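Local coordinates for conserved hypothetical protein (Bacteroides thetaiotaomicron, PDB 2F06) that is of unknown function but carries a pair of ACT domains that bind histidine, consistent with an amino-acid-sensing role related to acetohydroxyacid synthase small subunits, at residues K7-K16 against E41-V52; T72-P80 against I125-L136. All blocks are in the same frame, centred on the assembly; numbering follows the deposited sequence.

How the interactions relate
Tandem ACT domains illustrate how one long strand can tie two small folds together. Interaction 1 comes first along the chain and closes before interaction 2 opens; their centres lie about 25 Å apart, on opposite sides of the centre of the chain. Both belong to the same antiparallel sheet, in which strand 5-13 runs between strands 46-52 and 69-80. The near end of strand 69-80 meets interaction 1, where the backbone N of Gln8 probably bonds to Thr72 O and Ile51 packs on Val74. Its far end carries interaction 2 and reaches the histidine pocket at Pro80, so the two contacts are joined through continuous sheet.

Interaction 1 of 2, residues K7-K16 against E41-V52; sequences KQLSIFLENK and ENADFGILRGIV
Strands 7-13 and 46-52 pair antiparallel through the main chain, with Leu9 opposite Gly50, Ile11 opposite Leu48 and Leu13 opposite Gly46 as hydrogen-bonded pairs. Ile11 N to Leu48 O (2.8 Å) and Leu13 N to Gly46 O (2.9 Å) are typical; Leu9 N bonds to Gly50 O, but the bond back from Gly50 N to Leu9 O is weak. Beyond the Leu9-Gly50 pair, a water bridges Lys7 O and Val52 N.

Apolar packing differs on the two faces. On one, Ile11 and Leu48 lie side by side, CD1 of the isoleucine 4.1 Å from CD2 of the leucine, while Leu13 reaches Leu48 CB with its CD2; helix 55-64 covers Leu9 and Ile11. On the other, Phe12 has CG anti to its backbone N (chi1 177°), which brings the ring alongside Ile47 and Phe45: Ile47 CD1 meets its edge at Phe12 CD1 (3.8 Å), and its CZ sits over one face of the Phe45 ring, offset toward the rim. The Phe12 ring also meets Phe12 of a second subunit.

Polar side chains meet both along the strands and in the turn. A second water joins Ser10 OG to Arg49 NE at the guanidinium edge. Gln8 OE1 meets the aliphatic part of Arg49 (CG 3.8 Å), while its amide bonds to Tyr102 and Tyr104; the guanidinium makes a cation-pi contact with Tyr102 and a salt bridge to Glu41 of a third subunit. Asn42 OD1 accepts from Asp44 N (2.6 Å), an Asx turn, and from Phe45 N, extending it to an Asx motif. Lys16 bends back to give NZ to Asn42 O (2.8 Å), and pairs with Glu101 of a third subunit.

The chemistry implies a division of labour: one face is greasy and helix-covered, while the other, with the turn, presents aromatic and charged groups to neighbouring subunits.

Interaction 2 of 2, residues T72-P80 against I125-L136; sequences TDVVGISCP and IEVLKEKKVDLL
Ile77 is the principal bump of this contact, its CG2 methyl set into a hollow formed by Leu128, Val133 and Leu135. CG1 of Ile77 stands between the backbone N and the carbonyl carbon (chi1 63°), and CG2 is left to face the helix, 3.8 Å from Leu128 CD1. The two side chains cross at about a right angle. Val133 closes another wall of the hollow, where its CG1 touches both CG2 and CD1 of Ile77. Leu135 CD2 completes the hollow at 3.9 Å from Ile77 CG2, and the same methyl lies next to Val75 CG2, though the modelled approach is too close to be trusted in detail. Ile125 CG1 touches that valine methyl from the helix side (4.2 Å).

Between helix and strand the chain turns sharply in a Schellman motif with Lys132 at positive phi, Val133 N bonding to Leu128 O (2.9 Å). Helix 121-130, and the short, weakly bonded strand 134-136 after it, belong to the second ACT domain, where helices cover one side of an antiparallel sheet; helix 85-95 packs on Leu128 beside this one.

On the sheet's other face the bump comes from the opposite segment. Leu136 lies over Gly76, its CD1 occupying the side of the strand where the glycine has no side chain; its CB is 3.5 Å from Gly76 O, and its CD2 touches Ser78 CB. Two backbone bonds link the short strand to strand 69-80: Leu136 N to Gly76 O at 2.7 Å, with the donor well above the carbonyl plane, and Ser78 N to Asp134 O at 3.0 Å. Toward Pro80, which touches the bound histidine, one water links Ser78 O with Asp134 N and another joins Ser78 OG to Asp134 OD2.

Interaction 1 of 2, residues K7-K16 against E41-V52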
# COMPACT_ATOMS: atom_id res chain seq x y z
N LYS A 7 -10.95 16.67 9.04
CA LYS A 7 -11.52 15.48 8.47
C LYS A 7 -10.87 15.27 7.10
O LYS A 7 -10.89 16.16 6.22
CB LYS A 7 -13.04 15.62 8.36
CG LYS A 7 -13.76 15.69 9.74
CD LYS A 7 -15.27 15.88 9.53
CE LYS A 7 -16.08 14.89 10.39
NZ LYS A 7 -17.39 15.46 10.77
N GLN A 8 -10.25 14.11 6.94
CA GLN A 8 -9.78 13.68 5.66
C GLN A 8 -10.72 12.61 5.10
O GLN A 8 -11.10 11.66 5.79
CB GLN A 8 -8.39 13.13 5.80
CG GLN A 8 -7.82 12.54 4.53
CD GLN A 8 -6.60 11.69 4.84
OE1 GLN A 8 -6.71 10.51 5.21
NE2 GLN A 8 -5.44 12.29 4.72
N LEU A 9 -11.10 12.73 3.85
CA LEU A 9 -11.84 11.63 3.22
C LEU A 9 -10.86 10.58 2.68
O LEU A 9 -9.86 10.89 2.03
CB LEU A 9 -12.70 12.12 2.06
CG LEU A 9 -13.82 13.14 2.32
CD1 LEU A 9 -14.73 13.21 1.13
CD2 LEU A 9 -14.65 12.78 3.47
N SER A 10 -11.20 9.33 2.95
CA SER A 10 -10.57 8.22 2.29
C SER A 10 -11.59 7.51 1.44
O SER A 10 -12.52 6.93 1.99
CB SER A 10 -9.98 7.24 3.33
OG SER A 10 -8.80 7.85 3.83
N ILE A 11 -11.34 7.48 0.14
CA ILE A 11 -12.27 6.97 -0.80
C ILE A 11 -11.70 5.77 -1.59
O ILE A 11 -10.63 5.89 -2.26
CB ILE A 11 -12.75 8.09 -1.76
CG1 ILE A 11 -13.21 9.34 -1.03
CG2 ILE A 11 -13.89 7.57 -2.65
CD1 ILE A 11 -12.95 10.61 -1.80
N PHE A 12 -12.43 4.64 -1.52
CA PHE A 12 -12.03 3.38 -2.16
C PHE A 12 -12.37 3.46 -3.65
O PHE A 12 -13.51 3.65 -4.02
CB PHE A 12 -12.70 2.20 -1.47
CG PHE A 12 -12.43 0.81 -2.11
CD1 PHE A 12 -11.13 0.25 -2.10
CD2 PHE A 12 -13.49 0.07 -2.68
CE1 PHE A 12 -10.89 -1.04 -2.65
CE2 PHE A 12 -13.29 -1.19 -3.23
CZ PHE A 12 -11.97 -1.75 -3.22
N LEU A 13 -11.33 3.43 -4.50
CA LEU A 13 -11.50 3.60 -5.95
C LEU A 13 -11.31 2.18 -6.46
O LEU A 13 -10.18 1.63 -6.43
CB LEU A 13 -10.41 4.50 -6.57
CG LEU A 13 -9.95 5.86 -6.01
CD1 LEU A 13 -8.52 6.32 -6.51
CD2 LEU A 13 -11.00 6.94 -6.15
N GLU A 14 -12.40 1.57 -6.88
CA GLU A 14 -12.33 0.24 -7.46
C GLU A 14 -11.82 0.26 -8.92
O GLU A 14 -11.47 1.32 -9.42
CB GLU A 14 -13.69 -0.40 -7.33
CG GLU A 14 -14.79 0.35 -7.96
CD GLU A 14 -15.73 -0.59 -8.67
OE1 GLU A 14 -15.25 -1.29 -9.59
OE2 GLU A 14 -16.95 -0.62 -8.33
N ASN A 15 -11.72 -0.87 -9.62
CA ASN A 15 -11.47 -0.77 -11.10
C ASN A 15 -10.03 -0.15 -11.36
O ASN A 15 -9.06 -0.71 -10.85
CB ASN A 15 -12.74 -0.10 -11.72
CG ASN A 15 -12.52 0.62 -13.04
OD1 ASN A 15 -12.81 1.81 -13.14
ND2 ASN A 15 -12.07 -0.10 -14.06
N LYS A 16 -9.88 0.98 -12.08
CA LYS A 16 -8.57 1.77 -12.19
C LYS A 16 -8.64 2.96 -13.21
O LYS A 16 -7.62 3.63 -13.41
CB LYS A 16 -7.37 0.90 -12.60
CG LYS A 16 -6.47 0.33 -11.47
CD LYS A 16 -5.21 1.19 -11.14
CE LYS A 16 -4.76 0.97 -9.65
NZ LYS A 16 -3.46 1.60 -9.23
N GLU A 41 -2.02 3.89 -3.59
CA GLU A 41 -2.47 2.89 -4.58
C GLU A 41 -1.85 1.49 -4.42
O GLU A 41 -0.72 1.35 -3.94
CB GLU A 41 -2.20 3.39 -6.01
CG GLU A 41 -0.85 2.93 -6.62
CD GLU A 41 0.35 3.56 -5.92
OE1 GLU A 41 0.17 4.45 -5.08
OE2 GLU A 41 1.47 3.19 -6.21
N ASN A 42 -2.56 0.48 -4.88
CA ASN A 42 -1.92 -0.78 -5.11
C ASN A 42 -2.16 -1.14 -6.60
O ASN A 42 -2.76 -0.35 -7.35
CB ASN A 42 -2.45 -1.81 -4.12
CG ASN A 42 -3.94 -2.11 -4.31
OD1 ASN A 42 -4.40 -2.42 -5.45
ND2 ASN A 42 -4.73 -1.97 -3.21
N ALA A 43 -1.71 -2.32 -7.00
CA ALA A 43 -1.83 -2.80 -8.38
C ALA A 43 -3.30 -2.83 -8.88
O ALA A 43 -3.55 -2.80 -10.06
CB ALA A 43 -1.21 -4.16 -8.52
N ASP A 44 -4.27 -2.91 -7.99
CA ASP A 44 -5.61 -3.12 -8.55
C ASP A 44 -6.43 -1.87 -8.34
O ASP A 44 -7.24 -1.48 -9.21
CB ASP A 44 -6.38 -4.34 -8.00
CG ASP A 44 -5.59 -5.61 -7.99
OD1 ASP A 44 -4.88 -5.95 -8.97
OD2 ASP A 44 -5.74 -6.34 -6.98
N PHE A 45 -6.28 -1.22 -7.17
CA PHE A 45 -7.19 -0.17 -6.74
C PHE A 45 -6.39 0.94 -6.12
O PHE A 45 -5.23 0.71 -5.75
CB PHE A 45 -8.20 -0.74 -5.71
CG PHE A 45 -8.93 -1.99 -6.19
CD1 PHE A 45 -10.07 -1.90 -6.94
CD2 PHE A 45 -8.46 -3.25 -5.89
CE1 PHE A 45 -10.73 -3.04 -7.36
CE2 PHE A 45 -9.10 -4.37 -6.28
CZ PHE A 45 -10.24 -4.27 -7.04
N GLY A 46 -7.04 2.08 -5.93
CA GLY A 46 -6.46 3.12 -5.11
C GLY A 46 -7.29 3.53 -3.94
O GLY A 46 -8.48 3.23 -3.86
N ILE A 47 -6.65 4.19 -3.02
CA ILE A 47 -7.43 4.94 -2.11
C ILE A 47 -7.10 6.43 -2.26
O ILE A 47 -5.93 6.86 -1.99
CB ILE A 47 -7.24 4.49 -0.65
CG1 ILE A 47 -8.22 3.34 -0.30
CG2 ILE A 47 -7.73 5.59 0.26
CD1 ILE A 47 -7.99 2.01 -0.98
N LEU A 48 -8.13 7.19 -2.63
CA LEU A 48 -7.99 8.62 -2.64
C LEU A 48 -8.12 9.17 -1.23
O LEU A 48 -9.20 9.15 -0.64
CB LEU A 48 -9.00 9.28 -3.57
CG LEU A 48 -8.94 10.82 -3.76
CD1 LEU A 48 -7.58 11.23 -4.37
CD2 LEU A 48 -10.08 11.26 -4.71
N ARG A 49 -7.02 9.72 -0.75
CA ARG A 49 -7.03 10.51 0.45
C ARG A 49 -7.17 11.98 0.08
O ARG A 49 -6.45 12.47 -0.80
CB ARG A 49 -5.72 10.31 1.13
CG ARG A 49 -5.67 9.06 1.83
CD ARG A 49 -4.22 8.89 2.48
NE ARG A 49 -4.26 7.59 3.16
CZ ARG A 49 -3.20 6.83 3.37
NH1 ARG A 49 -1.95 7.25 2.99
NH2 ARG A 49 -3.41 5.68 3.98
N GLY A 50 -8.06 12.68 0.75
CA GLY A 50 -8.57 13.91 0.20
C GLY A 50 -8.88 14.90 1.30
O GLY A 50 -9.58 14.58 2.25
N ILE A 51 -8.34 16.10 1.15
CA ILE A 51 -8.80 17.29 1.90
C ILE A 51 -9.73 18.12 1.00
O ILE A 51 -9.31 18.58 -0.06
CB ILE A 51 -7.62 18.14 2.47
CG1 ILE A 51 -6.73 17.25 3.34
CG2 ILE A 51 -8.18 19.35 3.24
CD1 ILE A 51 -7.24 16.96 4.75
N VAL A 52 -11.00 18.28 1.39
CA VAL A 52 -11.96 19.03 0.59
C VAL A 52 -12.52 20.28 1.35
O VAL A 52 -12.29 20.40 2.57
CB VAL A 52 -13.13 18.13 0.10
CG1 VAL A 52 -12.55 16.92 -0.73
CG2 VAL A 52 -14.00 17.64 1.29
O HOH W 1 -11.77 17.55 4.10
O HOH W 2 -6.61 6.48 4.41

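Interaction 2 of 2, residues T72-P80 against I125-L136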
# COMPACT_ATOMS: atom_id res chain seq x y z
N THR A 72 -11.03 10.24 8.32
CA THR A 72 -9.89 10.07 9.25
C THR A 72 -9.52 11.44 9.78
O THR A 72 -9.66 12.42 9.04
CB THR A 72 -8.66 9.49 8.47
OG1 THR A 72 -9.06 8.29 7.85
CG2 THR A 72 -7.38 9.21 9.40
N ASP A 73 -9.04 11.51 11.02
CA ASP A 73 -8.55 12.76 11.64
C ASP A 73 -7.13 12.88 11.13
O ASP A 73 -6.39 11.91 11.14
CB ASP A 73 -8.49 12.70 13.17
CG ASP A 73 -9.83 12.40 13.84
OD1 ASP A 73 -10.88 12.80 13.30
OD2 ASP A 73 -9.80 11.71 14.94
N VAL A 74 -6.78 14.06 10.67
CA VAL A 74 -5.42 14.49 10.36
C VAL A 74 -5.27 15.95 10.87
O VAL A 74 -6.26 16.61 11.29
CB VAL A 74 -5.20 14.50 8.81
CG1 VAL A 74 -5.34 13.05 8.25
CG2 VAL A 74 -6.22 15.46 8.12
N VAL A 75 -4.03 16.44 10.84
CA VAL A 75 -3.72 17.84 11.29
C VAL A 75 -2.85 18.46 10.18
O VAL A 75 -2.01 17.78 9.56
CB VAL A 75 -3.10 17.84 12.75
CG1 VAL A 75 -1.79 17.06 12.83
CG2 VAL A 75 -2.86 19.25 13.31
N GLY A 76 -3.15 19.72 9.86
CA GLY A 76 -2.40 20.49 8.88
C GLY A 76 -1.43 21.42 9.57
O GLY A 76 -1.75 21.96 10.61
N ILE A 77 -0.21 21.56 9.04
CA ILE A 77 0.76 22.51 9.55
C ILE A 77 1.35 23.28 8.37
O ILE A 77 1.27 22.83 7.20
CB ILE A 77 1.94 21.88 10.36
CG1 ILE A 77 2.77 20.97 9.51
CG2 ILE A 77 1.50 21.09 11.58
CD1 ILE A 77 4.20 21.09 9.85
N SER A 78 1.93 24.42 8.69
CA SER A 78 2.62 25.22 7.72
C SER A 78 4.03 25.44 8.25
O SER A 78 4.23 25.64 9.46
CB SER A 78 1.89 26.58 7.62
OG SER A 78 2.56 27.43 6.71
N CYS A 79 5.02 25.36 7.38
CA CYS A 79 6.37 25.75 7.80
C CYS A 79 7.06 26.52 6.69
O CYS A 79 6.52 26.64 5.62
CB CYS A 79 7.19 24.52 8.19
SG CYS A 79 7.31 23.31 6.88
N PRO A 80 8.21 27.11 6.97
CA PRO A 80 8.92 27.75 5.84
C PRO A 80 9.29 26.81 4.67
O PRO A 80 9.56 25.60 4.87
CB PRO A 80 10.13 28.42 6.53
CG PRO A 80 9.59 28.75 7.90
CD PRO A 80 8.82 27.49 8.27
N ILE A 125 -0.43 17.28 18.65
CA ILE A 125 -0.85 18.67 18.69
C ILE A 125 -0.19 19.40 19.85
O ILE A 125 0.20 20.56 19.71
CB ILE A 125 -2.37 18.81 18.75
CG1 ILE A 125 -2.98 18.46 17.40
CG2 ILE A 125 -2.79 20.24 19.11
CD1 ILE A 125 -4.50 18.41 17.46
N GLU A 126 -0.02 18.71 20.96
CA GLU A 126 0.62 19.25 22.15
C GLU A 126 2.03 19.73 21.83
O GLU A 126 2.36 20.88 22.08
CB GLU A 126 0.67 18.15 23.21
CG GLU A 126 0.97 18.62 24.60
CD GLU A 126 0.66 17.54 25.61
OE1 GLU A 126 -0.38 16.84 25.42
OE2 GLU A 126 1.44 17.39 26.57
N VAL A 127 2.85 18.84 21.26
CA VAL A 127 4.27 19.11 20.90
C VAL A 127 4.37 20.31 19.94
O VAL A 127 5.14 21.24 20.17
CB VAL A 127 4.99 17.80 20.30
CG1 VAL A 127 6.39 18.09 19.74
CG2 VAL A 127 5.07 16.70 21.36
N LEU A 128 3.54 20.30 18.91
CA LEU A 128 3.61 21.30 17.86
C LEU A 128 3.31 22.67 18.44
O LEU A 128 4.01 23.62 18.11
CB LEU A 128 2.62 20.97 16.72
CG LEU A 128 2.81 19.63 16.00
CD1 LEU A 128 1.74 19.44 14.98
CD2 LEU A 128 4.20 19.41 15.36
N LYS A 129 2.26 22.77 19.27
CA LYS A 129 1.88 24.05 19.91
C LYS A 129 3.04 24.54 20.83
O LYS A 129 3.46 25.71 20.77
CB LYS A 129 0.57 23.92 20.75
CG LYS A 129 -0.77 23.72 19.97
CD LYS A 129 -2.03 23.78 20.91
CE LYS A 129 -2.74 25.14 20.86
NZ LYS A 129 -3.45 25.61 22.13
N GLU A 130 3.54 23.61 21.65
CA GLU A 130 4.70 23.81 22.53
C GLU A 130 5.91 24.33 21.76
O GLU A 130 6.54 25.29 22.18
CB GLU A 130 5.06 22.48 23.23
CG GLU A 130 5.68 22.61 24.62
CD GLU A 130 7.22 22.77 24.61
OE1 GLU A 130 7.90 22.25 23.69
OE2 GLU A 130 7.74 23.41 25.55
N LYS A 131 6.22 23.71 20.62
CA LYS A 131 7.36 24.15 19.83
C LYS A 131 7.01 25.30 18.84
O LYS A 131 7.80 25.57 17.91
CB LYS A 131 7.95 22.95 19.09
CG LYS A 131 8.47 21.85 19.97
CD LYS A 131 9.57 22.40 20.90
CE LYS A 131 10.53 21.33 21.32
NZ LYS A 131 11.61 22.00 22.05
N LYS A 132 5.85 25.95 19.05
CA LYS A 132 5.50 27.12 18.25
C LYS A 132 5.49 26.84 16.73
O LYS A 132 5.85 27.71 15.93
CB LYS A 132 6.40 28.34 18.61
CG LYS A 132 6.35 28.85 20.09
CD LYS A 132 5.33 30.00 20.34
CE LYS A 132 5.18 30.93 19.06
NZ LYS A 132 5.01 32.42 19.46
N VAL A 133 5.12 25.62 16.35
CA VAL A 133 4.86 25.26 14.93
C VAL A 133 3.53 25.88 14.43
O VAL A 133 2.56 25.85 15.16
CB VAL A 133 4.86 23.69 14.75
CG1 VAL A 133 4.45 23.30 13.35
CG2 VAL A 133 6.21 23.08 15.09
N ASP A 134 3.46 26.48 13.23
CA ASP A 134 2.20 26.98 12.71
C ASP A 134 1.28 25.79 12.45
O ASP A 134 1.52 25.02 11.56
CB ASP A 134 2.41 27.76 11.40
CG ASP A 134 3.30 28.97 11.57
OD1 ASP A 134 3.38 29.55 12.68
OD2 ASP A 134 3.92 29.35 10.56
N LEU A 135 0.25 25.61 13.26
CA LEU A 135 -0.73 24.58 12.98
C LEU A 135 -1.74 25.27 12.12
O LEU A 135 -1.92 26.51 12.23
CB LEU A 135 -1.38 24.05 14.26
CG LEU A 135 -0.59 22.96 15.00
CD1 LEU A 135 -0.76 23.01 16.54
CD2 LEU A 135 -1.04 21.64 14.44
N LEU A 136 -2.43 24.51 11.29
CA LEU A 136 -3.60 25.06 10.55
C LEU A 136 -4.92 24.67 11.25
O LEU A 136 -5.09 23.51 11.67
CB LEU A 136 -3.58 24.58 9.12
CG LEU A 136 -2.35 24.93 8.25
CD1 LEU A 136 -2.51 24.25 6.87
CD2 LEU A 136 -2.14 26.42 8.01
O HOH W 3 5.95 26.36 11.40
O HOH W 4 4.76 29.26 8.02